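Local coordinates for protein phosphoribosylaminoimidazole-succinocarboxamide synthase (Saccharomyces cerevisiae, PDB 2CNQ) that catalyses the ATP-dependent joining of L-aspartate to the carboxylate of CAIR, forming SAICAR in de novo purine biosynthesis, at residues 17-22 / 38-43; 46-51 / 277-282; 209-214 / 241-246. One frame throughout, in Å; residues are numbered along the deposited sequence.

Contact 1 (17-22 / 38-43). With ADP (adenosine-5'-diphosphate), chain F; ADP (adenosine-5'-diphosphate), chain B.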
loop_
_atom_site.group_PDB
_atom_site.type_symbol
_atom_site.label_atom_id
_atom_site.label_comp_id
_atom_site.label_asym_id
_atom_site.label_seq_id
_atom_site.Cartn_x
_atom_site.Cartn_y
_atom_site.Cartn_z
ATOM N N ARG A 17 12.421 5.841 -9.056
ATOM C CA ARG A 17 12.068 4.486 -8.742
ATOM C C ARG A 17 11.986 4.374 -7.259
ATOM O O ARG A 17 12.935 4.680 -6.549
ATOM C CB ARG A 17 13.075 3.478 -9.266
ATOM C CG ARG A 17 13.070 3.358 -10.733
ATOM C CD ARG A 17 13.803 2.131 -11.178
ATOM N NE ARG A 17 13.669 1.878 -12.592
ATOM C CZ ARG A 17 14.464 2.372 -13.526
ATOM N NH1 ARG A 17 14.231 2.105 -14.779
ATOM N NH2 ARG A 17 15.501 3.097 -13.195
ATOM N N GLY A 18 10.843 3.935 -6.788
ATOM C CA GLY A 18 10.680 3.569 -5.409
ATOM C C GLY A 18 11.067 2.130 -5.252
ATOM O O GLY A 18 11.646 1.521 -6.132
ATOM N N LYS A 19 10.716 1.552 -4.134
ATOM C CA LYS A 19 11.017 0.169 -3.942
ATOM C C LYS A 19 10.250 -0.688 -4.906
ATOM O O LYS A 19 10.711 -1.743 -5.273
ATOM C CB LYS A 19 10.831 -0.219 -2.511
ATOM C CG LYS A 19 11.890 0.470 -1.663
ATOM C CD LYS A 19 11.782 0.123 -0.212
ATOM C CE LYS A 19 10.459 0.600 0.424
ATOM N NZ LYS A 19 10.334 2.093 0.374
ATOM N N VAL A 20 9.079 -0.245 -5.266
ATOM C CA VAL A 20 8.210 -1.033 -6.107
ATOM C C VAL A 20 7.920 -0.382 -7.414
ATOM O O VAL A 20 7.794 -1.064 -8.408
ATOM C CB VAL A 20 6.891 -1.316 -5.352
ATOM C CG1 VAL A 20 5.861 -1.931 -6.262
ATOM C CG2 VAL A 20 7.189 -2.215 -4.190
ATOM N N ARG A 21 7.760 0.919 -7.443
ATOM C CA ARG A 21 7.296 1.568 -8.613
ATOM C C ARG A 21 8.386 2.267 -9.348
ATOM O O ARG A 21 9.333 2.776 -8.782
ATOM C CB ARG A 21 6.208 2.522 -8.278
ATOM C CG ARG A 21 5.033 1.706 -7.769
ATOM C CD ARG A 21 4.097 2.455 -6.961
ATOM N NE ARG A 21 2.991 1.628 -6.646
ATOM C CZ ARG A 21 2.964 0.715 -5.711
ATOM N NH1 ARG A 21 3.855 0.678 -4.756
ATOM N NH2 ARG A 21 1.977 -0.154 -5.727
ATOM N N ASP A 22 8.217 2.284 -10.648
ATOM C CA ASP A 22 8.997 3.104 -11.554
ATOM C C ASP A 22 8.055 4.164 -12.027
ATOM O O ASP A 22 6.974 3.853 -12.490
ATOM C CB ASP A 22 9.529 2.317 -12.727
ATOM C CG ASP A 22 10.528 1.291 -12.373
ATOM O OD1 ASP A 22 11.071 0.681 -13.326
ATOM O OD2 ASP A 22 10.841 1.073 -11.204
ATOM N N ARG A 38 9.048 -5.893 -8.130
ATOM C CA ARG A 38 9.941 -5.884 -7.033
ATOM C C ARG A 38 9.172 -6.037 -5.741
ATOM O O ARG A 38 8.026 -5.664 -5.615
ATOM C CB ARG A 38 10.714 -4.581 -6.990
ATOM C CG ARG A 38 11.594 -4.376 -8.208
ATOM C CD ARG A 38 12.498 -3.204 -8.067
ATOM N NE ARG A 38 11.812 -1.952 -7.870
ATOM C CZ ARG A 38 11.575 -1.056 -8.811
ATOM N NH1 ARG A 38 11.039 0.096 -8.500
ATOM N NH2 ARG A 38 11.867 -1.299 -10.066
ATOM N N ILE A 39 9.834 -6.563 -4.752
ATOM C CA ILE A 39 9.252 -6.638 -3.434
ATOM C C ILE A 39 10.323 -6.298 -2.461
ATOM O O ILE A 39 11.477 -6.609 -2.659
ATOM C CB ILE A 39 8.635 -7.996 -3.177
ATOM C CG1 ILE A 39 7.881 -8.029 -1.856
ATOM C CG2 ILE A 39 9.654 -9.099 -3.253
ATOM C CD1 ILE A 39 6.994 -9.228 -1.714
ATOM N N SER A 40 9.935 -5.637 -1.411
ATOM C CA SER A 40 10.855 -5.181 -0.412
ATOM C C SER A 40 10.326 -5.537 0.925
ATOM O O SER A 40 9.158 -5.760 1.118
ATOM C CB SER A 40 10.982 -3.689 -0.527
ATOM O OG SER A 40 9.749 -3.053 -0.301
ATOM N N ALA A 41 11.213 -5.587 1.885
ATOM C CA ALA A 41 10.798 -5.774 3.256
ATOM C C ALA A 41 11.836 -5.100 4.073
ATOM O O ALA A 41 13.011 -5.137 3.749
ATOM C CB ALA A 41 10.715 -7.210 3.592
ATOM N N TYR A 42 11.407 -4.470 5.138
ATOM C CA TYR A 42 12.311 -3.739 5.980
ATOM C C TYR A 42 13.139 -2.779 5.160
ATOM O O TYR A 42 14.305 -2.559 5.443
ATOM C CB TYR A 42 13.158 -4.666 6.817
ATOM C CG TYR A 42 12.333 -5.644 7.583
ATOM C CD1 TYR A 42 11.568 -5.257 8.630
ATOM C CD2 TYR A 42 12.334 -6.966 7.238
ATOM C CE1 TYR A 42 10.837 -6.171 9.338
ATOM C CE2 TYR A 42 11.631 -7.885 7.913
ATOM C CZ TYR A 42 10.874 -7.496 8.959
ATOM O OH TYR A 42 10.181 -8.447 9.651
ATOM N N ASP A 43 12.513 -2.174 4.167
ATOM C CA ASP A 43 13.130 -1.143 3.354
ATOM C C ASP A 43 14.248 -1.631 2.494
ATOM O O ASP A 43 15.003 -0.831 2.002
ATOM C CB ASP A 43 13.535 0.065 4.157
ATOM C CG ASP A 43 12.364 0.814 4.640
ATOM O OD1 ASP A 43 12.350 1.151 5.816
ATOM O OD2 ASP A 43 11.437 1.068 3.855
HETATM P PB ADP F . 9.329 -1.736 2.614
HETATM O O1B ADP F . 10.474 -1.478 1.692
HETATM O O2B ADP F . 8.793 -0.505 3.293
HETATM O O3B ADP F . 8.293 -2.604 1.939
HETATM P PA ADP F . 8.573 -2.857 4.805
HETATM O O1A ADP F . 8.677 -4.037 5.693
HETATM O O2A ADP F . 7.269 -2.957 4.104
HETATM O O3A ADP F . 9.821 -2.596 3.878
HETATM O "O5'" ADP F . 8.523 -1.512 5.605
HETATM C "C5'" ADP F . 7.329 -1.172 6.277
HETATM C "C4'" ADP F . 7.464 0.037 7.181
HETATM O "O4'" ADP F . 8.348 -0.321 8.237
HETATM C "C3'" ADP F . 8.059 1.197 6.424
HETATM O "O3'" ADP F . 7.550 2.412 6.942
HETATM C "C2'" ADP F . 9.514 1.044 6.736
HETATM O "O2'" ADP F . 10.175 2.282 6.685
HETATM C "C1'" ADP F . 9.485 0.518 8.152
HETATM N N9 ADP F . 10.652 -0.292 8.479
HETATM C C8 ADP F . 11.238 -1.139 7.650
HETATM N N7 ADP F . 12.291 -1.727 8.232
HETATM C C5 ADP F . 12.361 -1.254 9.466
HETATM C C6 ADP F . 13.266 -1.527 10.561
HETATM N N6 ADP F . 14.269 -2.418 10.375
HETATM N N1 ADP F . 13.040 -0.843 11.698
HETATM C C2 ADP F . 12.018 0.055 11.829
HETATM N N3 ADP F . 11.138 0.338 10.840
HETATM C C4 ADP F . 11.276 -0.294 9.650
HETATM P PB ADP B . 8.303 3.709 -1.916
HETATM O O1B ADP B . 7.188 3.064 -1.235
HETATM O O2B ADP B . 8.648 5.009 -1.324
HETATM O O3B ADP B . 9.529 2.955 -2.089
HETATM P PA ADP B . 6.920 3.219 -4.364
HETATM O O1A ADP B . 5.688 2.784 -3.702
HETATM O O2A ADP B . 7.757 2.234 -5.030
HETATM O O3A ADP B . 7.800 4.070 -3.379
HETATM O "O5'" ADP B . 6.607 4.320 -5.439
HETATM C "C5'" ADP B . 5.574 5.275 -5.351
HETATM C "C4'" ADP B . 6.169 6.625 -5.079
HETATM O "O4'" ADP B . 5.306 7.571 -5.707
HETATM C "C3'" ADP B . 6.188 7.000 -3.629
HETATM O "O3'" ADP B . 7.191 7.956 -3.392
HETATM C "C2'" ADP B . 4.857 7.681 -3.457
HETATM O "O2'" ADP B . 4.788 8.504 -2.336
HETATM C "C1'" ADP B . 4.782 8.442 -4.726
HETATM N N9 ADP B . 3.474 8.826 -5.165
HETATM C C8 ADP B . 2.355 8.106 -5.067
HETATM N N7 ADP B . 1.334 8.676 -5.651
HETATM C C5 ADP B . 1.822 9.825 -6.145
HETATM C C6 ADP B . 1.276 10.886 -6.904
HETATM N N6 ADP B . 0.015 10.875 -7.283
HETATM N N1 ADP B . 2.034 11.941 -7.178
HETATM C C2 ADP B . 3.316 11.926 -6.827
HETATM N N3 ADP B . 3.959 10.959 -6.189
HETATM C C4 ADP B . 3.195 9.922 -5.848
#

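Contact 2 (46-51 / 277-282)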
loop_
_atom_site.group_PDB
_atom_site.type_symbol
_atom_site.label_atom_id
_atom_site.label_comp_id
_atom_site.label_asym_id
_atom_site.label_seq_id
_atom_site.Cartn_x
_atom_site.Cartn_y
_atom_site.Cartn_z
ATOM N N MET A 46 14.166 -7.130 -2.354
ATOM C CA MET A 46 14.675 -8.456 -2.568
ATOM C C MET A 46 15.382 -8.504 -3.887
ATOM O O MET A 46 15.130 -7.736 -4.787
ATOM C CB MET A 46 13.550 -9.461 -2.602
ATOM C CG MET A 46 12.748 -9.553 -1.322
ATOM S SD MET A 46 13.659 -10.042 0.111
ATOM C CE MET A 46 13.900 -8.484 0.899
ATOM N N GLU A 47 16.251 -9.475 -4.037
ATOM C CA GLU A 47 16.948 -9.637 -5.293
ATOM C C GLU A 47 16.013 -9.997 -6.394
ATOM O O GLU A 47 16.142 -9.514 -7.492
ATOM C CB GLU A 47 17.977 -10.733 -5.187
ATOM C CG GLU A 47 18.757 -10.955 -6.395
ATOM C CD GLU A 47 19.494 -9.709 -6.782
ATOM O OE1 GLU A 47 19.873 -8.924 -5.893
ATOM O OE2 GLU A 47 19.712 -9.523 -7.989
ATOM N N ASN A 48 15.096 -10.891 -6.106
ATOM C CA ASN A 48 14.198 -11.384 -7.075
ATOM C C ASN A 48 12.818 -10.835 -6.867
ATOM O O ASN A 48 12.484 -10.245 -5.868
ATOM C CB ASN A 48 14.225 -12.899 -7.125
ATOM C CG ASN A 48 14.003 -13.574 -5.810
ATOM O OD1 ASN A 48 14.237 -13.038 -4.744
ATOM N ND2 ASN A 48 13.592 -14.828 -5.898
ATOM N N SER A 49 12.028 -10.991 -7.886
ATOM C CA SER A 49 10.737 -10.396 -7.972
ATOM C C SER A 49 9.647 -11.423 -7.719
ATOM O O SER A 49 9.878 -12.621 -7.640
ATOM C CB SER A 49 10.641 -9.776 -9.370
ATOM O OG SER A 49 11.328 -8.486 -9.435
ATOM N N ILE A 50 8.451 -10.906 -7.568
ATOM C CA ILE A 50 7.258 -11.723 -7.474
ATOM C C ILE A 50 6.522 -11.494 -8.773
ATOM O O ILE A 50 5.983 -10.429 -8.977
ATOM C CB ILE A 50 6.398 -11.307 -6.300
ATOM C CG1 ILE A 50 7.113 -11.333 -4.952
ATOM C CG2 ILE A 50 5.158 -12.160 -6.257
ATOM C CD1 ILE A 50 7.616 -12.635 -4.484
ATOM N N PRO A 51 6.508 -12.448 -9.677
ATOM C CA PRO A 51 5.930 -12.173 -10.972
ATOM C C PRO A 51 4.530 -11.670 -10.864
ATOM O O PRO A 51 3.693 -12.241 -10.174
ATOM C CB PRO A 51 5.985 -13.512 -11.693
ATOM C CG PRO A 51 7.162 -14.163 -11.070
ATOM C CD PRO A 51 7.153 -13.756 -9.633
ATOM N N GLY A 277 20.035 -7.863 -1.592
ATOM C CA GLY A 277 20.287 -8.909 -2.525
ATOM C C GLY A 277 19.780 -10.253 -2.073
ATOM O O GLY A 277 20.318 -11.251 -2.506
ATOM N N VAL A 278 18.746 -10.319 -1.249
ATOM C CA VAL A 278 18.260 -11.591 -0.796
ATOM C C VAL A 278 17.465 -12.232 -1.893
ATOM O O VAL A 278 16.540 -11.657 -2.432
ATOM C CB VAL A 278 17.418 -11.456 0.447
ATOM C CG1 VAL A 278 16.688 -12.722 0.768
ATOM C CG2 VAL A 278 18.306 -11.058 1.593
ATOM N N LYS A 279 17.812 -13.455 -2.175
ATOM C CA LYS A 279 17.087 -14.240 -3.119
ATOM C C LYS A 279 16.069 -15.027 -2.365
ATOM O O LYS A 279 16.400 -15.920 -1.593
ATOM C CB LYS A 279 18.022 -15.162 -3.867
ATOM C CG LYS A 279 17.291 -15.919 -4.981
ATOM C CD LYS A 279 17.919 -15.777 -6.384
ATOM C CE LYS A 279 16.936 -16.155 -7.500
ATOM N NZ LYS A 279 16.543 -17.559 -7.401
ATOM N N MET A 280 14.820 -14.672 -2.535
ATOM C CA MET A 280 13.782 -15.460 -1.949
ATOM C C MET A 280 13.800 -16.790 -2.627
ATOM O O MET A 280 13.756 -16.846 -3.840
ATOM C CB MET A 280 12.446 -14.833 -2.217
ATOM C CG MET A 280 12.246 -13.511 -1.554
ATOM S SD MET A 280 10.738 -12.750 -2.077
ATOM C CE MET A 280 11.194 -12.309 -3.735
ATOM N N PRO A 281 13.807 -17.866 -1.870
ATOM C CA PRO A 281 13.650 -19.146 -2.489
ATOM C C PRO A 281 12.364 -19.185 -3.245
ATOM O O PRO A 281 11.409 -18.490 -2.924
ATOM C CB PRO A 281 13.604 -20.095 -1.299
ATOM C CG PRO A 281 14.386 -19.377 -0.252
ATOM C CD PRO A 281 13.995 -17.955 -0.426
ATOM N N GLN A 282 12.315 -20.050 -4.224
ATOM C CA GLN A 282 11.132 -20.127 -5.031
ATOM C C GLN A 282 9.910 -20.384 -4.196
ATOM O O GLN A 282 8.860 -19.866 -4.486
ATOM C CB GLN A 282 11.289 -21.231 -6.049
ATOM C CG GLN A 282 10.195 -21.272 -7.068
ATOM C CD GLN A 282 10.268 -20.102 -8.007
ATOM O OE1 GLN A 282 11.273 -19.914 -8.704
ATOM N NE2 GLN A 282 9.225 -19.287 -8.022
#

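Contact 3 (209-214 / 241-246). With AMZ (aminoimidazole 4-carboxamide ribonucleotide), chain C.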
loop_
_atom_site.group_PDB
_atom_site.type_symbol
_atom_site.label_atom_id
_atom_site.label_comp_id
_atom_site.label_asym_id
_atom_site.label_seq_id
_atom_site.Cartn_x
_atom_site.Cartn_y
_atom_site.Cartn_z
ATOM N N LYS A 209 -16.308 -10.208 3.285
ATOM C CA LYS A 209 -15.662 -11.099 2.356
ATOM C C LYS A 209 -14.801 -12.121 3.037
ATOM O O LYS A 209 -14.343 -13.033 2.369
ATOM C CB LYS A 209 -14.777 -10.346 1.385
ATOM C CG LYS A 209 -15.469 -9.360 0.503
ATOM C CD LYS A 209 -16.488 -10.052 -0.353
ATOM C CE LYS A 209 -16.896 -9.175 -1.521
ATOM N NZ LYS A 209 -17.935 -9.864 -2.305
ATOM N N GLY A 210 -14.551 -11.967 4.318
ATOM C CA GLY A 210 -13.748 -12.904 5.048
ATOM C C GLY A 210 -12.365 -12.459 5.367
ATOM O O GLY A 210 -11.614 -13.270 5.864
ATOM N N ILE A 211 -12.034 -11.208 5.145
ATOM C CA ILE A 211 -10.707 -10.723 5.437
ATOM C C ILE A 211 -10.810 -9.643 6.462
ATOM O O ILE A 211 -11.601 -8.739 6.355
ATOM C CB ILE A 211 -9.893 -10.326 4.189
ATOM C CG1 ILE A 211 -9.318 -11.600 3.542
ATOM C CG2 ILE A 211 -8.760 -9.399 4.564
ATOM C CD1 ILE A 211 -8.552 -11.361 2.271
ATOM N N ILE A 212 -9.953 -9.766 7.440
ATOM C CA ILE A 212 -9.718 -8.709 8.385
ATOM C C ILE A 212 -8.595 -7.875 7.858
ATOM O O ILE A 212 -7.501 -8.359 7.657
ATOM C CB ILE A 212 -9.365 -9.282 9.741
ATOM C CG1 ILE A 212 -10.587 -9.950 10.350
ATOM C CG2 ILE A 212 -8.851 -8.177 10.630
ATOM C CD1 ILE A 212 -10.300 -10.726 11.584
ATOM N N ILE A 213 -8.857 -6.611 7.628
ATOM C CA ILE A 213 -7.799 -5.690 7.306
ATOM C C ILE A 213 -7.253 -5.241 8.624
ATOM O O ILE A 213 -7.866 -4.460 9.325
ATOM C CB ILE A 213 -8.292 -4.505 6.514
ATOM C CG1 ILE A 213 -9.078 -4.927 5.295
ATOM C CG2 ILE A 213 -7.099 -3.671 6.128
ATOM C CD1 ILE A 213 -9.641 -3.811 4.522
ATOM N N ALA A 214 -6.125 -5.766 9.017
ATOM C CA ALA A 214 -5.616 -5.447 10.308
ATOM C C ALA A 214 -5.195 -4.006 10.388
ATOM O O ALA A 214 -5.471 -3.320 11.354
ATOM C CB ALA A 214 -4.468 -6.313 10.629
ATOM N N SER A 241 -0.799 -3.216 3.429
ATOM C CA SER A 241 -1.759 -3.633 4.420
ATOM C C SER A 241 -1.421 -4.947 4.964
ATOM O O SER A 241 -0.676 -5.701 4.364
ATOM C CB SER A 241 -3.122 -3.779 3.756
ATOM O OG SER A 241 -3.402 -2.693 2.919
ATOM N N ARG A 242 -2.071 -5.273 6.069
ATOM C CA ARG A 242 -2.085 -6.611 6.574
ATOM C C ARG A 242 -3.475 -7.131 6.466
ATOM O O ARG A 242 -4.424 -6.498 6.891
ATOM C CB ARG A 242 -1.608 -6.662 7.987
ATOM C CG ARG A 242 -0.154 -6.434 8.082
ATOM C CD ARG A 242 0.248 -6.324 9.506
ATOM N NE ARG A 242 1.675 -6.121 9.604
ATOM C CZ ARG A 242 2.255 -5.188 10.319
ATOM N NH1 ARG A 242 3.557 -5.203 10.384
ATOM N NH2 ARG A 242 1.576 -4.249 10.939
ATOM N N PHE A 243 -3.574 -8.289 5.840
ATOM C CA PHE A 243 -4.816 -8.950 5.603
ATOM C C PHE A 243 -4.803 -10.282 6.276
ATOM O O PHE A 243 -3.928 -11.090 6.013
ATOM C CB PHE A 243 -5.016 -9.150 4.126
ATOM C CG PHE A 243 -5.109 -7.910 3.342
ATOM C CD1 PHE A 243 -4.347 -7.732 2.212
ATOM C CD2 PHE A 243 -5.986 -6.921 3.684
ATOM C CE1 PHE A 243 -4.495 -6.604 1.430
ATOM C CE2 PHE A 243 -6.106 -5.789 2.921
ATOM C CZ PHE A 243 -5.370 -5.641 1.781
ATOM N N TRP A 244 -5.794 -10.495 7.115
ATOM C CA TRP A 244 -5.931 -11.715 7.849
ATOM C C TRP A 244 -7.191 -12.395 7.447
ATOM O O TRP A 244 -8.167 -11.797 7.095
ATOM C CB TRP A 244 -5.993 -11.426 9.318
ATOM C CG TRP A 244 -4.777 -10.810 9.849
ATOM C CD1 TRP A 244 -3.529 -10.868 9.330
ATOM C CD2 TRP A 244 -4.680 -10.060 11.038
ATOM N NE1 TRP A 244 -2.672 -10.199 10.123
ATOM C CE2 TRP A 244 -3.353 -9.702 11.193
ATOM C CE3 TRP A 244 -5.609 -9.642 11.990
ATOM C CZ2 TRP A 244 -2.912 -8.986 12.271
ATOM C CZ3 TRP A 244 -5.183 -8.919 13.046
ATOM C CH2 TRP A 244 -3.842 -8.579 13.180
ATOM N N ASN A 245 -7.159 -13.698 7.516
ATOM C CA ASN A 245 -8.338 -14.479 7.289
ATOM C C ASN A 245 -9.230 -14.401 8.494
ATOM O O ASN A 245 -8.830 -14.736 9.599
ATOM C CB ASN A 245 -7.896 -15.894 7.012
ATOM C CG ASN A 245 -9.021 -16.776 6.657
ATOM O OD1 ASN A 245 -9.301 -16.954 5.466
ATOM N ND2 ASN A 245 -9.661 -17.344 7.615
ATOM N N GLY A 246 -10.452 -13.953 8.302
ATOM C CA GLY A 246 -11.341 -13.782 9.424
ATOM C C GLY A 246 -11.628 -15.056 10.150
ATOM O O GLY A 246 -11.721 -15.091 11.354
HETATM O O5 AMZ C . 5.161 1.244 2.631
HETATM C C6 AMZ C . 5.277 1.731 3.736
HETATM N N2 AMZ C . 6.141 2.698 4.025
HETATM C C3A AMZ C . 4.436 1.289 4.831
HETATM C C7A AMZ C . 3.513 0.289 4.772
HETATM N N3 AMZ C . 3.068 -0.474 3.757
HETATM N N1 AMZ C . 4.479 1.788 6.079
HETATM C C5 AMZ C . 3.589 1.122 6.780
HETATM N N AMZ C . 3.002 0.189 5.998
HETATM C C1 AMZ C . 1.928 -0.685 6.399
HETATM C C2 AMZ C . 2.371 -2.055 6.818
HETATM C C3 AMZ C . 1.282 -2.467 7.766
HETATM O O2 AMZ C . 0.204 -2.906 6.970
HETATM O O1 AMZ C . 2.505 -2.886 5.684
HETATM O O AMZ C . 1.375 -0.118 7.553
HETATM C C AMZ C . 0.940 -1.144 8.432
HETATM C C4 AMZ C . 1.556 -0.960 9.780
HETATM O O3 AMZ C . 2.917 -1.355 9.711
HETATM P P AMZ C . 3.752 -1.424 11.069
HETATM O OP1 AMZ C . 3.979 -0.021 11.526
HETATM O O4 AMZ C . 5.036 -2.105 10.657
HETATM O OP2 AMZ C . 2.983 -2.200 12.087
#

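Contact 1 (17-22 / 38-43)
Arg38, Lys19 and Val20 bury the most surface here, and Arg38 does most of the bonding. A bend at chi3 (-60°) brings the edge of its guanidinium to the carbonyls of the 17-22 loop. There Arg38 NE meets Lys19 O at 2.8 Å in a nearly straight bond, while NH1 reaches Gly18 O, tilted from the guanidinium plane. Both NH1 and NH2 grip a single carboxylate oxygen, Asp22 OD2, end-on and nearly coplanar, with Arg38 NH2 at 2.8 Å. Asp22 OD1 takes Arg17 NE from above the carboxylate plane, and Thr6 as well, so each oxygen takes a different arginine in a salt-bridge network. Val20 O sits over one face of the Arg38 guanidinium, and Val20 CG2 touches Arg38 O at 3.8 Å.

On the ADP side the loop turns its amides to the chain B phosphates: Lys19 N donates to O3B at 2.7 Å, and Val20 N and Arg21 N share O2A. The Lys19 side chain has two conformers, and its approach to Asp43 OD2 is doubtful. Asp43 OD1 accepts from O2' of the chain F ADP. The turn at 18-20 joins strands 14-17 and 21-25, with helix 53-67 packed against Val20 and helix 261-269 against Ala41.

Contact 2 (46-51 / 277-282)
Asn48 holds CG between its backbone N and carbonyl carbon (chi1 54°), which turns the amide onto the backbone of Met280; Met280, with CG anti to its carbonyl carbon and a bend at chi3 (-72°), brings CE back beside that same amide. The amide is used at both ends. Met280 N donates to Asn48 OD1 at 2.8 Å, and Asn48 ND2 returns a bond to Met280 O at 2.9 Å, in the carbonyl plane and on a lone pair. One side chain thereby satisfies both backbone polar groups of Met280, and the paired bonds fix the rotation of the amide.

A backbone bond from Glu47 N to Val278 O, 2.7 Å, supplements this pairing. Neither segment is helix or strand for most of its length: the Asn48 amide bridges two loops, one between strand 44-45 and helix 53-67, the other between helices 261-269 and 282-300. Pro281 stands at the N-cap of the last helix.

On the apolar side, Met280 crosses Met46 at about a right angle, SD lying 3.9 Å from Met46 CG. Met46 SD runs beside Val278 CB, the side chains pointing the same way, and Ile50 CD1 reaches Met280 CE at 3.7 Å. Leu263 and Leu267 of helix 261-269 and Val285 of helix 282-300 border this cluster.

Contact 3 (209-214 / 241-246)
Backbone bonds link Ile212 and Trp244 in both directions, Ile212 N to Trp244 O at 2.7 Å and Trp244 N to Ile212 O at 2.8 Å, the antiparallel hydrogen-bonded pair of the ladder. Ala214 N to Arg242 O continues it at one end, and Gly246 N to Gly210 O closes it at the other, where Gly210 ends helix 185-209 in a Schellman motif. In the non-hydrogen-bonded pairs, Ile211 with Asn245 and Ile213 with Phe243, CA-H groups come close to facing carbonyls, as from Ile211 CA to Trp244 O.

Apolar contacts divide between the two faces of the sheet. Ile213 runs alongside Phe243 and sets CG1 at the ring edge, 3.9 Å from CE2, while Ile211 CG2 leans on Phe243 CB. The other face carries a CH-pi contact: Ala214 CB lies 3.4 Å from the centroid of the Trp244 six-membered ring, 7° off its normal, and Ile212 CG2 touches CE3 obliquely.

Charge appears at Arg242, whose extended chain carries NH2 to the AMZ phosphate oxygen OP2, 2.7 Å away in a nearly straight bond; Asp215 and Gln261 hold the guanidinium as well. Strands 211-223 and 228-245 form a long beta hairpin, and its paired strands supply Asp215, Ser241 and Arg242 to the AMZ pocket.

Contact 3 is largely core: regular strand pairing and apolar faces dominate, with charge confined to the arginine turned to AMZ. Contact 1 is only partly buried and relies on salt bridges and backbone carbonyls, its loops being shaped round diphosphates. Contact 2, also partly buried but far from the chain's centre, has no ligand of its own and combines amide-to-backbone bonds with methionine packing. Contacts 1 and 2 adjoin: Ile39 O lies 2.8 Å from Met46 N, a probable hydrogen bond, and Ile39 CG2 packs on Met280 CE. Contact 3 lies across the chain's centre, about 23 Å from contact 1 between centres, yet helix 282-300 touches side chains of all three, Ile39, Met280 and Phe243 among them.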